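Local atomic coordinates of NDP-N-acetyl-D-galactosaminuronic acid dehydrogenase (PDB entry 3G79), a protein that probably oxidises UDP-N-acetyl-D-mannosamine to its uronic acid in an NAD-dependent, two-step reaction, as other members of the UDP-glucose/GDP-mannose dehydrogenase family do with their sugars. Residues Tyr58-Leu63 with Cys92-Ser97; Gly72-Leu77 with Leu188-Arg193; Lys135-Gly140 with Glu164-Lys169; Leu244-Ile249 with Ala281-Gly286; Asp433-Val438 with Lys461-Lys466. All blocks are in the same frame, centred on the assembly; numbering follows the deposited sequence.

Contact 1 (Tyr58-Leu63 with Cys92-Ser97); sequences YKIEML and CTPDFS
The carbonyl oxygen of Cys92 faces the short helix 59-63: Ile60 CG2 presses on Cys92 O at 3.4 Å, while Asn64 ND2, just past the helix, gives this oxygen a hydrogen bond. The rest of the contact is apolar. With CG1 anti to the carbonyl carbon (chi1 -51°), Ile60 keeps CG2 over the carbonyl of Cys92 and sends CD1 on to the ring of Pro94, 3.8 Å from Pro94 CD, meeting it at about a right angle. One turn later Leu63 takes up the thiol, with Leu63 CD1 lying 3.6 Å from Cys92 SG. Lys59 leads away from this patch, and its NZ bonds to Met26 O, a loop oxygen in a probable glycine-rich dinucleotide-binding motif. A short helix laid against the end of strand 90-93, an outermost strand of the main parallel run, is thus part of the NAD-binding Rossmann fold, at the edge of its sheet.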
# COMPACT_ATOMS: atom_id res chain seq x y z
N TYR A 58 -32.26 -32.04 11.26
CA TYR A 58 -32.07 -32.95 10.11
C TYR A 58 -30.62 -33.27 9.69
O TYR A 58 -30.34 -34.41 9.24
CB TYR A 58 -32.81 -32.39 8.88
CG TYR A 58 -32.10 -31.25 8.16
CD1 TYR A 58 -32.13 -29.95 8.67
CD2 TYR A 58 -31.40 -31.47 6.98
CE1 TYR A 58 -31.46 -28.88 8.03
CE2 TYR A 58 -30.72 -30.42 6.31
CZ TYR A 58 -30.77 -29.12 6.85
OH TYR A 58 -30.12 -28.09 6.20
N LYS A 59 -29.72 -32.28 9.82
CA LYS A 59 -28.31 -32.38 9.43
C LYS A 59 -27.62 -33.56 10.11
O LYS A 59 -26.74 -34.21 9.52
CB LYS A 59 -27.58 -31.10 9.77
CG LYS A 59 -28.36 -29.85 9.42
CD LYS A 59 -27.51 -28.78 8.82
CE LYS A 59 -27.12 -27.74 9.83
NZ LYS A 59 -26.93 -26.41 9.20
N ILE A 60 -28.06 -33.86 11.34
CA ILE A 60 -27.52 -35.00 12.06
C ILE A 60 -27.68 -36.24 11.18
O ILE A 60 -26.69 -36.92 10.87
CB ILE A 60 -28.20 -35.22 13.44
CG1 ILE A 60 -28.21 -33.94 14.27
CG2 ILE A 60 -27.51 -36.37 14.23
CD1 ILE A 60 -28.86 -34.11 15.62
N GLU A 61 -28.90 -36.51 10.75
CA GLU A 61 -29.16 -37.73 10.00
C GLU A 61 -28.66 -37.63 8.57
O GLU A 61 -28.14 -38.61 8.04
CB GLU A 61 -30.65 -38.12 10.05
N MET A 62 -28.85 -36.48 7.94
CA MET A 62 -28.32 -36.30 6.59
C MET A 62 -26.82 -36.61 6.59
O MET A 62 -26.38 -37.56 5.93
CB MET A 62 -28.56 -34.88 6.04
CG MET A 62 -29.81 -34.71 5.23
SD MET A 62 -29.81 -33.15 4.34
CE MET A 62 -29.06 -33.68 2.81
N LEU A 63 -26.06 -35.84 7.37
CA LEU A 63 -24.62 -36.00 7.45
C LEU A 63 -24.23 -37.44 7.73
O LEU A 63 -23.24 -37.94 7.16
CB LEU A 63 -24.03 -35.13 8.54
CG LEU A 63 -23.79 -33.66 8.23
CD1 LEU A 63 -23.63 -32.90 9.54
CD2 LEU A 63 -22.57 -33.51 7.36
N CYS A 92 -21.98 -37.05 13.29
CA CYS A 92 -22.66 -35.89 13.82
C CYS A 92 -23.54 -36.33 14.99
O CYS A 92 -24.27 -37.32 14.91
CB CYS A 92 -23.49 -35.23 12.72
SG CYS A 92 -24.14 -33.58 13.04
N THR A 93 -23.42 -35.61 16.10
CA THR A 93 -24.17 -35.91 17.32
C THR A 93 -24.67 -34.63 18.01
O THR A 93 -23.99 -33.60 17.95
CB THR A 93 -23.37 -36.79 18.30
OG1 THR A 93 -24.20 -37.24 19.39
CG2 THR A 93 -22.13 -36.03 18.85
N PRO A 94 -25.90 -34.70 18.59
CA PRO A 94 -26.58 -33.66 19.41
C PRO A 94 -26.07 -33.64 20.86
O PRO A 94 -26.46 -32.80 21.69
CB PRO A 94 -28.04 -34.12 19.38
CG PRO A 94 -27.92 -35.67 19.30
CD PRO A 94 -26.82 -35.83 18.29
N ASP A 95 -25.18 -34.59 21.14
CA ASP A 95 -24.73 -34.86 22.48
C ASP A 95 -23.37 -34.20 22.81
O ASP A 95 -22.30 -34.81 22.72
CB ASP A 95 -24.70 -36.39 22.70
CG ASP A 95 -24.31 -36.76 24.09
OD1 ASP A 95 -24.35 -35.84 24.95
OD2 ASP A 95 -23.98 -37.95 24.30
N PHE A 96 -23.45 -32.96 23.27
CA PHE A 96 -22.31 -32.11 23.59
C PHE A 96 -21.40 -32.62 24.71
O PHE A 96 -20.20 -32.24 24.78
CB PHE A 96 -22.82 -30.76 23.95
CG PHE A 96 -23.25 -29.97 22.78
CD1 PHE A 96 -22.39 -29.05 22.20
CD2 PHE A 96 -24.53 -30.12 22.26
CE1 PHE A 96 -22.80 -28.29 21.12
CE2 PHE A 96 -24.94 -29.35 21.17
CZ PHE A 96 -24.07 -28.45 20.60
N SER A 97 -21.97 -33.48 25.55
CA SER A 97 -21.26 -34.11 26.67
C SER A 97 -20.05 -34.85 26.17
O SER A 97 -19.04 -34.93 26.86
CB SER A 97 -22.19 -35.05 27.48
OG SER A 97 -22.26 -36.34 26.89

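Contact 2 (Gly72-Leu77 with Leu188-Arg193); sequences GEEPGL and LLKNIR
The loop 72-77 meets the first turn of helix 188-194, its backbone coming closest where the CA atoms of Glu74 and Leu188 stand 6.2 Å apart. Two successive glutamates do most of the touching. Glu73 puts CG anti to the backbone N (chi1 172°) and then bends, which brings its carboxylate to the start of the helix. Leu188 N donates to Glu73 OE2 over 3.1 Å in a nearly straight bond (168°), arriving from above the carboxylate plane, 49° out of it. The other oxygen, Glu73 OE1, accepts from Gly186 N. Two backbone N-H groups thus fix the rotation of the carboxylate, whose negative charge the helix N terminus probably favours. The Leu188 side chain crosses that of Glu73 at about a right angle, with Leu188 CD2 3.5 Å from Glu73 OE1. This joins a long connection of the NAD-binding Rossmann domain, between helices 59-63 and 77-86, to a helix that also packs on Pro32 of helix 30-39. Glu74 lays its CG over the helix backbone, 3.3 Å from Leu189 N, and its carboxylate rests across the Lys190 chain; Glu74 OE2 and Lys190 NZ, 4.2 Å apart, probably attract, though too far for a salt bridge. Beyond them Leu189 CD2 lies 3.9 Å from Gly76 C, in the N-cap residue of helix 77-86, and Leu189 CD1 meets Leu77 CD1 at 4.2 Å.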
# COMPACT_ATOMS: atom_id res chain seq x y z
N GLY A 72 -24.70 -26.96 -3.68
CA GLY A 72 -23.56 -27.61 -4.36
C GLY A 72 -22.23 -26.93 -4.04
O GLY A 72 -22.04 -25.74 -4.29
N GLU A 73 -21.30 -27.69 -3.47
CA GLU A 73 -20.06 -27.08 -3.00
C GLU A 73 -18.87 -27.86 -3.44
O GLU A 73 -18.87 -29.08 -3.31
CB GLU A 73 -20.06 -27.02 -1.47
CG GLU A 73 -18.75 -26.58 -0.88
CD GLU A 73 -18.34 -25.24 -1.39
OE1 GLU A 73 -19.10 -24.27 -1.20
OE2 GLU A 73 -17.25 -25.14 -1.99
N GLU A 74 -17.85 -27.16 -3.95
CA GLU A 74 -16.52 -27.74 -4.18
C GLU A 74 -16.74 -29.19 -4.48
O GLU A 74 -16.15 -30.04 -3.82
CB GLU A 74 -15.62 -27.63 -2.92
CG GLU A 74 -14.58 -26.50 -2.94
CD GLU A 74 -13.55 -26.63 -4.08
OE1 GLU A 74 -13.72 -25.96 -5.13
OE2 GLU A 74 -12.58 -27.42 -3.93
N PRO A 75 -17.60 -29.48 -5.47
CA PRO A 75 -18.22 -30.81 -5.65
C PRO A 75 -17.26 -31.96 -5.34
O PRO A 75 -17.08 -32.89 -6.14
CB PRO A 75 -18.70 -30.80 -7.12
CG PRO A 75 -19.05 -29.33 -7.36
CD PRO A 75 -18.01 -28.53 -6.53
N GLY A 76 -16.64 -31.82 -4.17
CA GLY A 76 -16.02 -32.89 -3.44
C GLY A 76 -16.62 -32.95 -2.04
O GLY A 76 -16.40 -33.92 -1.30
N LEU A 77 -17.38 -31.92 -1.66
CA LEU A 77 -17.88 -31.85 -0.29
C LEU A 77 -18.69 -33.09 0.05
O LEU A 77 -18.29 -33.85 0.92
CB LEU A 77 -18.65 -30.57 0.03
CG LEU A 77 -19.07 -30.47 1.52
CD1 LEU A 77 -17.96 -30.89 2.50
CD2 LEU A 77 -19.59 -29.10 1.89
N LEU A 188 -14.57 -23.92 -0.95
CA LEU A 188 -14.34 -24.26 0.47
C LEU A 188 -13.14 -25.21 0.71
O LEU A 188 -12.20 -24.87 1.44
CB LEU A 188 -15.62 -24.81 1.14
CG LEU A 188 -16.50 -23.98 2.11
CD1 LEU A 188 -16.46 -22.50 1.87
CD2 LEU A 188 -17.97 -24.42 2.11
N LEU A 189 -13.19 -26.39 0.10
CA LEU A 189 -12.13 -27.36 0.23
C LEU A 189 -10.73 -26.86 -0.12
O LEU A 189 -9.79 -27.14 0.63
CB LEU A 189 -12.47 -28.63 -0.55
CG LEU A 189 -13.26 -29.68 0.21
CD1 LEU A 189 -14.54 -29.14 0.77
CD2 LEU A 189 -13.54 -30.91 -0.68
N LYS A 190 -10.56 -26.10 -1.20
CA LYS A 190 -9.20 -25.71 -1.56
C LYS A 190 -8.71 -24.50 -0.81
O LYS A 190 -7.51 -24.37 -0.59
CB LYS A 190 -8.93 -25.57 -3.08
CG LYS A 190 -9.98 -24.89 -3.93
CD LYS A 190 -9.89 -25.43 -5.37
CE LYS A 190 -9.91 -26.99 -5.40
NZ LYS A 190 -9.42 -27.59 -6.70
N ASN A 191 -9.64 -23.63 -0.42
CA ASN A 191 -9.28 -22.50 0.44
C ASN A 191 -8.65 -22.99 1.75
O ASN A 191 -7.54 -22.61 2.09
CB ASN A 191 -10.50 -21.61 0.73
CG ASN A 191 -10.89 -20.73 -0.46
OD1 ASN A 191 -11.85 -19.98 -0.36
ND2 ASN A 191 -10.15 -20.81 -1.56
N ILE A 192 -9.37 -23.86 2.47
CA ILE A 192 -8.85 -24.43 3.70
C ILE A 192 -7.50 -25.13 3.46
O ILE A 192 -6.60 -25.02 4.29
CB ILE A 192 -9.85 -25.42 4.32
CG1 ILE A 192 -11.23 -24.77 4.50
CG2 ILE A 192 -9.27 -26.02 5.63
CD1 ILE A 192 -12.27 -25.66 5.04
N ARG A 193 -7.37 -25.84 2.34
CA ARG A 193 -6.15 -26.62 2.02
C ARG A 193 -4.99 -25.78 1.49
O ARG A 193 -3.86 -26.08 1.79
CB ARG A 193 -6.44 -27.67 0.95
CG ARG A 193 -7.27 -28.85 1.40
CD ARG A 193 -7.73 -29.73 0.21
NE ARG A 193 -8.10 -31.05 0.68
CZ ARG A 193 -9.04 -31.82 0.15
NH1 ARG A 193 -9.74 -31.40 -0.90
NH2 ARG A 193 -9.28 -33.03 0.64

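Contact 3 (Lys135-Gly140 with Glu164-Lys169); sequences KYLKPG and EESGLK
Two successive helices of the NAD-binding Rossmann fold end side by side here, 124-136 and 154-166, and their exits run almost parallel, 10° apart. Nearest in backbone are Lys135 and Glu165, their CA atoms 5.1 Å apart, with Glu165 CB 3.7 Å from Lys135 N. Next comes Leu137, the first residue to leave the first helix: with CG anti to the backbone N (chi1 -169°), its CB lies 3.8 Å from Ser166 CB and its CD2 leans on the hydroxyl. Ser166 OG accepts from Leu168 N at 3.1 Å, an ST turn, and also bonds to Leu162 O a turn back, so two bonds hold the hydroxyl. That turn, with Gly167 at positive phi, sends Leu168 back over the other exit. Leu168 CD1 reaches Leu137 CG at 4.0 Å, and Leu168 CD2 touches Pro139 CG at 4.2 Å. Leu137 also packs on Phe174 and Leu168 on Asp173, both on the approach to strand 175-178, while the other exit leads into the parallel strand 142-145.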
# COMPACT_ATOMS: atom_id res chain seq x y z
N LYS A 135 -18.47 -26.12 29.36
CA LYS A 135 -19.28 -27.02 30.16
C LYS A 135 -18.67 -28.38 30.24
O LYS A 135 -18.82 -29.05 31.27
CB LYS A 135 -20.68 -27.12 29.56
CG LYS A 135 -21.68 -27.94 30.37
CD LYS A 135 -23.05 -27.21 30.48
CE LYS A 135 -23.71 -26.98 29.10
NZ LYS A 135 -24.30 -25.60 28.95
N TYR A 136 -17.99 -28.82 29.18
CA TYR A 136 -17.52 -30.22 29.15
C TYR A 136 -15.99 -30.33 29.07
O TYR A 136 -15.41 -31.43 29.02
CB TYR A 136 -18.25 -31.01 28.06
CG TYR A 136 -19.74 -31.18 28.32
CD1 TYR A 136 -20.19 -32.05 29.33
CD2 TYR A 136 -20.69 -30.48 27.57
CE1 TYR A 136 -21.56 -32.21 29.60
CE2 TYR A 136 -22.08 -30.64 27.83
CZ TYR A 136 -22.49 -31.51 28.85
OH TYR A 136 -23.83 -31.69 29.12
N LEU A 137 -15.35 -29.16 29.12
CA LEU A 137 -13.89 -29.04 29.05
C LEU A 137 -13.16 -29.91 30.09
O LEU A 137 -13.55 -29.94 31.28
CB LEU A 137 -13.48 -27.57 29.19
CG LEU A 137 -12.02 -27.21 28.88
CD1 LEU A 137 -11.66 -27.58 27.44
CD2 LEU A 137 -11.83 -25.73 29.12
N LYS A 138 -12.11 -30.60 29.63
CA LYS A 138 -11.26 -31.44 30.49
C LYS A 138 -9.81 -30.98 30.38
O LYS A 138 -9.44 -30.36 29.42
CB LYS A 138 -11.40 -32.92 30.12
CG LYS A 138 -12.83 -33.48 30.27
CD LYS A 138 -13.14 -34.17 31.61
CE LYS A 138 -13.85 -33.25 32.61
NZ LYS A 138 -14.86 -33.96 33.45
N PRO A 139 -8.99 -31.27 31.40
CA PRO A 139 -7.57 -30.91 31.42
C PRO A 139 -6.82 -31.44 30.21
O PRO A 139 -7.01 -32.61 29.85
CB PRO A 139 -7.06 -31.64 32.66
CG PRO A 139 -8.28 -31.70 33.58
CD PRO A 139 -9.48 -31.77 32.71
N GLY A 140 -5.95 -30.62 29.62
CA GLY A 140 -5.19 -31.04 28.46
C GLY A 140 -5.86 -30.96 27.09
O GLY A 140 -5.22 -31.08 26.06
N GLU A 164 -15.14 -19.87 33.46
CA GLU A 164 -16.29 -19.87 34.38
C GLU A 164 -17.00 -21.21 34.31
O GLU A 164 -17.43 -21.73 35.32
CB GLU A 164 -17.32 -18.78 34.04
CG GLU A 164 -16.88 -17.32 34.14
CD GLU A 164 -17.86 -16.31 33.45
OE1 GLU A 164 -18.63 -16.72 32.51
OE2 GLU A 164 -17.84 -15.11 33.82
N GLU A 165 -17.14 -21.77 33.11
CA GLU A 165 -17.95 -22.97 32.97
C GLU A 165 -17.22 -24.22 33.46
O GLU A 165 -17.79 -25.07 34.17
CB GLU A 165 -18.45 -23.13 31.53
CG GLU A 165 -19.42 -22.05 31.07
CD GLU A 165 -20.85 -22.25 31.57
OE1 GLU A 165 -21.28 -23.41 31.75
OE2 GLU A 165 -21.55 -21.24 31.75
N SER A 166 -15.94 -24.32 33.08
CA SER A 166 -15.18 -25.50 33.40
C SER A 166 -14.67 -25.41 34.82
O SER A 166 -14.58 -26.40 35.54
CB SER A 166 -14.00 -25.65 32.43
OG SER A 166 -13.15 -24.52 32.52
N GLY A 167 -14.33 -24.19 35.23
CA GLY A 167 -13.59 -23.97 36.45
C GLY A 167 -12.13 -24.38 36.34
O GLY A 167 -11.57 -24.79 37.35
N LEU A 168 -11.52 -24.26 35.15
CA LEU A 168 -10.09 -24.59 34.95
C LEU A 168 -9.42 -23.38 34.33
O LEU A 168 -10.10 -22.44 33.95
CB LEU A 168 -9.90 -25.78 34.00
CG LEU A 168 -10.67 -27.11 34.06
CD1 LEU A 168 -10.75 -27.68 32.68
CD2 LEU A 168 -10.08 -28.15 34.99
N LYS A 169 -8.10 -23.41 34.17
CA LYS A 169 -7.39 -22.22 33.72
C LYS A 169 -6.79 -22.39 32.35
O LYS A 169 -6.13 -23.39 32.07
CB LYS A 169 -6.29 -21.82 34.71
CG LYS A 169 -6.80 -21.44 36.09
CD LYS A 169 -7.22 -20.01 36.10
CE LYS A 169 -7.89 -19.63 37.42
NZ LYS A 169 -8.39 -18.20 37.38

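Contact 4 (Leu244-Ile249 with Ala281-Gly286)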
# COMPACT_ATOMS: atom_id res chain seq x y z
N LEU A 244 -7.17 1.26 3.29
CA LEU A 244 -6.22 2.35 3.07
C LEU A 244 -5.68 2.44 1.64
O LEU A 244 -5.55 3.56 1.12
CB LEU A 244 -5.07 2.26 4.08
CG LEU A 244 -3.93 3.26 3.83
CD1 LEU A 244 -4.38 4.72 4.06
CD2 LEU A 244 -2.76 2.93 4.69
N GLN A 245 -5.40 1.30 0.98
CA GLN A 245 -4.92 1.43 -0.41
C GLN A 245 -5.98 2.02 -1.31
O GLN A 245 -5.69 2.71 -2.32
CB GLN A 245 -4.23 0.18 -1.03
CG GLN A 245 -4.80 -1.15 -0.71
CD GLN A 245 -3.86 -2.39 -0.94
OE1 GLN A 245 -3.99 -3.40 -0.21
NE2 GLN A 245 -2.95 -2.33 -1.93
N ILE A 246 -7.23 1.80 -0.93
CA ILE A 246 -8.33 2.29 -1.72
C ILE A 246 -8.50 3.76 -1.45
O ILE A 246 -8.79 4.55 -2.34
CB ILE A 246 -9.61 1.53 -1.39
CG1 ILE A 246 -9.61 0.17 -2.08
CG2 ILE A 246 -10.90 2.38 -1.78
CD1 ILE A 246 -10.69 -0.78 -1.48
N ALA A 247 -8.35 4.14 -0.20
CA ALA A 247 -8.52 5.52 0.10
C ALA A 247 -7.38 6.30 -0.56
O ALA A 247 -7.64 7.39 -1.07
CB ALA A 247 -8.60 5.77 1.59
N ALA A 248 -6.19 5.69 -0.63
CA ALA A 248 -5.03 6.25 -1.37
C ALA A 248 -5.29 6.66 -2.80
O ALA A 248 -4.94 7.81 -3.15
CB ALA A 248 -3.81 5.33 -1.34
N ILE A 249 -5.82 5.75 -3.65
CA ILE A 249 -5.99 6.15 -5.05
C ILE A 249 -7.18 7.08 -5.15
O ILE A 249 -7.17 7.99 -5.98
CB ILE A 249 -6.25 5.04 -6.13
CG1 ILE A 249 -6.41 3.70 -5.50
CG2 ILE A 249 -5.33 5.17 -7.42
CD1 ILE A 249 -7.79 3.55 -4.97
N ALA A 281 1.58 -1.48 -5.41
CA ALA A 281 0.36 -2.30 -5.46
C ALA A 281 -0.93 -1.48 -5.52
O ALA A 281 -1.84 -1.68 -4.74
CB ALA A 281 0.33 -3.28 -4.29
N VAL A 282 -0.97 -0.57 -6.49
CA VAL A 282 -2.02 0.45 -6.65
C VAL A 282 -3.36 -0.12 -7.15
O VAL A 282 -3.46 -0.66 -8.27
CB VAL A 282 -1.58 1.56 -7.63
CG1 VAL A 282 -2.57 2.71 -7.64
CG2 VAL A 282 -0.24 2.08 -7.26
N LEU A 283 -4.39 0.08 -6.34
CA LEU A 283 -5.73 -0.36 -6.69
C LEU A 283 -6.43 0.66 -7.61
O LEU A 283 -5.77 1.45 -8.31
CB LEU A 283 -6.54 -0.62 -5.41
CG LEU A 283 -5.91 -1.69 -4.46
CD1 LEU A 283 -6.66 -1.88 -3.13
CD2 LEU A 283 -5.77 -3.05 -5.19
N TRP A 284 -7.74 0.65 -7.58
CA TRP A 284 -8.59 1.38 -8.52
C TRP A 284 -9.51 2.26 -7.69
O TRP A 284 -10.00 1.83 -6.64
CB TRP A 284 -9.41 0.41 -9.34
CG TRP A 284 -8.56 -0.51 -10.18
CD1 TRP A 284 -8.07 -1.75 -9.80
CD2 TRP A 284 -8.10 -0.29 -11.51
NE1 TRP A 284 -7.34 -2.32 -10.84
CE2 TRP A 284 -7.34 -1.44 -11.90
CE3 TRP A 284 -8.27 0.75 -12.42
CZ2 TRP A 284 -6.76 -1.56 -13.16
CZ3 TRP A 284 -7.70 0.63 -13.67
CH2 TRP A 284 -6.95 -0.52 -14.04
N PRO A 285 -9.67 3.51 -8.11
CA PRO A 285 -10.52 4.49 -7.38
C PRO A 285 -11.99 4.28 -7.79
O PRO A 285 -12.23 3.58 -8.79
CB PRO A 285 -9.97 5.85 -7.88
CG PRO A 285 -9.46 5.54 -9.31
CD PRO A 285 -9.00 4.09 -9.29
N GLY A 286 -12.95 4.85 -7.06
CA GLY A 286 -14.38 4.51 -7.28
C GLY A 286 -15.44 5.20 -6.41
O GLY A 286 -15.14 6.02 -5.56
O HOH W 1 -4.01 2.09 -4.12
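The dimer interface of the central domain includes this contact, in which helix 228-258 carries the loop 281-286 along one side. Ile249 is the broadest contributor. Its chi1 of 6° is close to eclipsed, and its branches spread along the loop: Ile249 CG2 meets Val282 CG1 at 3.7 Å, crossing it obliquely, while Ile249 CD1 reaches the backbone, 3.3 Å from Trp284 O. Beside it Pro285 packs by its CB against Ile249 CB at 4.2 Å. Leu283 points at the helix, its CD1 lying 3.7 Å from Ile246 CG1. A water bridges the two backbones: it gives a short hydrogen bond of 2.5 Å to Gln245 O and accepts from Leu283 N at 3.0 Å. The long helix is the core of the helical central domain shared by this dehydrogenase family. Arg267 ties the loop to a second helix, 263-271, by bonding to Val282 O and Leu283 O and making a cation-pi contact with Trp284. At the far end Gln245 NE2 lies 3.1 Å from Ala281 O. Ala281 abuts Ala281 of the second subunit, and Gln245 packs on Arg280 of that subunit.

Contact 5 (Asp433-Val438 with Lys461-Lys466)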
# COMPACT_ATOMS: atom_id res chain seq x y z
N ASP A 433 -25.35 5.98 -28.24
CA ASP A 433 -26.58 6.18 -29.02
C ASP A 433 -27.83 5.84 -28.23
O ASP A 433 -28.79 6.61 -28.19
CB ASP A 433 -26.60 5.23 -30.22
CG ASP A 433 -25.72 5.67 -31.34
OD1 ASP A 433 -25.40 6.87 -31.40
OD2 ASP A 433 -25.36 4.79 -32.16
N TRP A 434 -27.78 4.66 -27.65
CA TRP A 434 -28.91 4.04 -27.00
C TRP A 434 -29.32 4.83 -25.77
O TRP A 434 -30.48 5.18 -25.61
CB TRP A 434 -28.58 2.60 -26.64
CG TRP A 434 -29.73 1.84 -26.17
CD1 TRP A 434 -30.60 1.12 -26.94
CD2 TRP A 434 -30.17 1.70 -24.82
NE1 TRP A 434 -31.56 0.53 -26.14
CE2 TRP A 434 -31.33 0.88 -24.84
CE3 TRP A 434 -29.72 2.18 -23.59
CZ2 TRP A 434 -32.02 0.53 -23.67
CZ3 TRP A 434 -30.41 1.83 -22.44
CH2 TRP A 434 -31.55 1.01 -22.49
N ALA A 435 -28.35 5.13 -24.92
CA ALA A 435 -28.62 5.90 -23.70
C ALA A 435 -29.09 7.29 -24.06
O ALA A 435 -29.96 7.85 -23.39
CB ALA A 435 -27.38 5.96 -22.80
N LYS A 436 -28.53 7.85 -25.13
CA LYS A 436 -28.95 9.15 -25.60
C LYS A 436 -30.41 9.13 -26.00
O LYS A 436 -31.16 10.04 -25.66
CB LYS A 436 -28.11 9.61 -26.79
CG LYS A 436 -27.95 11.12 -26.90
CD LYS A 436 -28.99 11.75 -27.78
CE LYS A 436 -28.86 13.28 -27.81
NZ LYS A 436 -27.58 13.73 -28.47
N LYS A 437 -30.81 8.11 -26.74
CA LYS A 437 -32.18 8.10 -27.23
C LYS A 437 -33.17 7.69 -26.16
O LYS A 437 -34.23 8.28 -26.04
CB LYS A 437 -32.35 7.35 -28.58
CG LYS A 437 -32.38 5.82 -28.57
CD LYS A 437 -31.66 5.21 -29.82
CE LYS A 437 -31.81 6.09 -31.10
NZ LYS A 437 -30.54 6.20 -31.90
N VAL A 438 -32.82 6.71 -25.34
CA VAL A 438 -33.71 6.31 -24.28
C VAL A 438 -33.85 7.43 -23.25
O VAL A 438 -34.96 7.79 -22.88
CB VAL A 438 -33.25 5.04 -23.66
CG1 VAL A 438 -34.13 4.71 -22.49
CG2 VAL A 438 -33.34 3.93 -24.69
N LYS A 461 -21.29 12.49 -28.75
CA LYS A 461 -22.69 12.16 -28.99
C LYS A 461 -23.58 13.11 -28.18
O LYS A 461 -24.77 12.83 -27.97
CB LYS A 461 -22.91 10.69 -28.59
CG LYS A 461 -24.25 10.09 -28.92
CD LYS A 461 -24.35 9.56 -30.37
CE LYS A 461 -25.84 9.44 -30.79
NZ LYS A 461 -26.10 9.00 -32.21
N GLY A 462 -22.98 14.20 -27.70
CA GLY A 462 -23.70 15.26 -27.01
C GLY A 462 -23.74 15.23 -25.48
O GLY A 462 -24.21 16.20 -24.84
N PHE A 463 -23.26 14.14 -24.87
CA PHE A 463 -23.37 13.97 -23.42
C PHE A 463 -22.55 14.96 -22.67
O PHE A 463 -21.60 15.53 -23.23
CB PHE A 463 -22.86 12.62 -22.99
CG PHE A 463 -23.84 11.55 -23.11
CD1 PHE A 463 -24.04 10.91 -24.32
CD2 PHE A 463 -24.56 11.13 -22.01
CE1 PHE A 463 -24.97 9.84 -24.43
CE2 PHE A 463 -25.48 10.08 -22.10
CZ PHE A 463 -25.68 9.43 -23.29
N VAL A 464 -22.88 15.13 -21.39
CA VAL A 464 -22.00 15.82 -20.49
C VAL A 464 -21.45 14.80 -19.52
O VAL A 464 -22.23 14.15 -18.80
CB VAL A 464 -22.73 16.88 -19.69
CG1 VAL A 464 -21.72 17.61 -18.77
CG2 VAL A 464 -23.48 17.86 -20.60
N TYR A 465 -20.11 14.67 -19.50
CA TYR A 465 -19.43 13.53 -18.85
C TYR A 465 -18.64 13.88 -17.63
O TYR A 465 -18.02 14.90 -17.58
CB TYR A 465 -18.48 12.84 -19.83
CG TYR A 465 -17.51 11.87 -19.21
CD1 TYR A 465 -17.81 10.50 -19.15
CD2 TYR A 465 -16.30 12.31 -18.67
CE1 TYR A 465 -16.92 9.59 -18.57
CE2 TYR A 465 -15.41 11.41 -18.07
CZ TYR A 465 -15.71 10.05 -18.03
OH TYR A 465 -14.84 9.14 -17.42
N LYS A 466 -18.65 13.00 -16.65
CA LYS A 466 -17.80 13.07 -15.46
C LYS A 466 -17.46 11.63 -15.07
O LYS A 466 -18.31 10.71 -15.19
CB LYS A 466 -18.54 13.69 -14.30
CG LYS A 466 -18.97 15.10 -14.52
CD LYS A 466 -17.89 16.10 -14.21
CE LYS A 466 -18.47 17.52 -14.32
NZ LYS A 466 -17.47 18.64 -14.17
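Lys436 sets CG anti to the backbone N (chi1 -151°) and bends at chi2 and chi4, a course that carries its ammonium to the backbone of Lys461. Lys436 NZ donates to Lys461 O at 3.0 Å, with a C=O...N angle of 144° and a tilt of 32° from the carbonyl plane; a weaker bond to Ala442 O gives the amine a second partner. Coming the other way, Lys461 has its own CG anti to the backbone N and reaches across Asp433 at about a right angle. They are modelled as a salt bridge, but the separation of Lys461 NZ and Asp433 OD1 is implausibly short, so its detail is doubtful. Phe463 packs beside the aliphatic part of Lys436, the two side chains passing in opposite directions with Phe463 CE1 3.9 Å from Lys436 CB. Ala435 CB sits at the ring edge, 3.9 Å from Phe463 CZ. An edge-to-face contact with Phe458 also holds the ring. The turn that delivers all this is a Schellman motif: Gly462, at positive phi, is the C-prime residue that ends helix 455-459, with Phe463 N bonded to Phe458 O. The chain then enters strand 464-467, an outermost strand of the sheet, beside 445-448. A helix packed over the residues entering an edge strand in this way belongs to the parallel alpha/beta, Rossmann-like fold of the C-terminal UDP-binding domain.

How the contacts relate
From the N terminus, contact 1 closes the first loop by bringing Cys92-Ser97 back to helix 59-63. Contact 2 opens inside that loop, at Gly72, and closes far later at helix 188-194, so the two cross. Contact 3 falls within the long span of contact 2 and joins the ends of two later helices of the NAD-binding domain. It touches contact 1, where Phe96 and Ser97 pack on Tyr136. Contacts 4 and 5 then follow in series: one ties the loop 281-286 to the long helix of the central domain, the other helix 432-439 to the turn before an edge strand of the C-terminal sheet. The centres of contacts 3 and 5 lie about 68 Å apart.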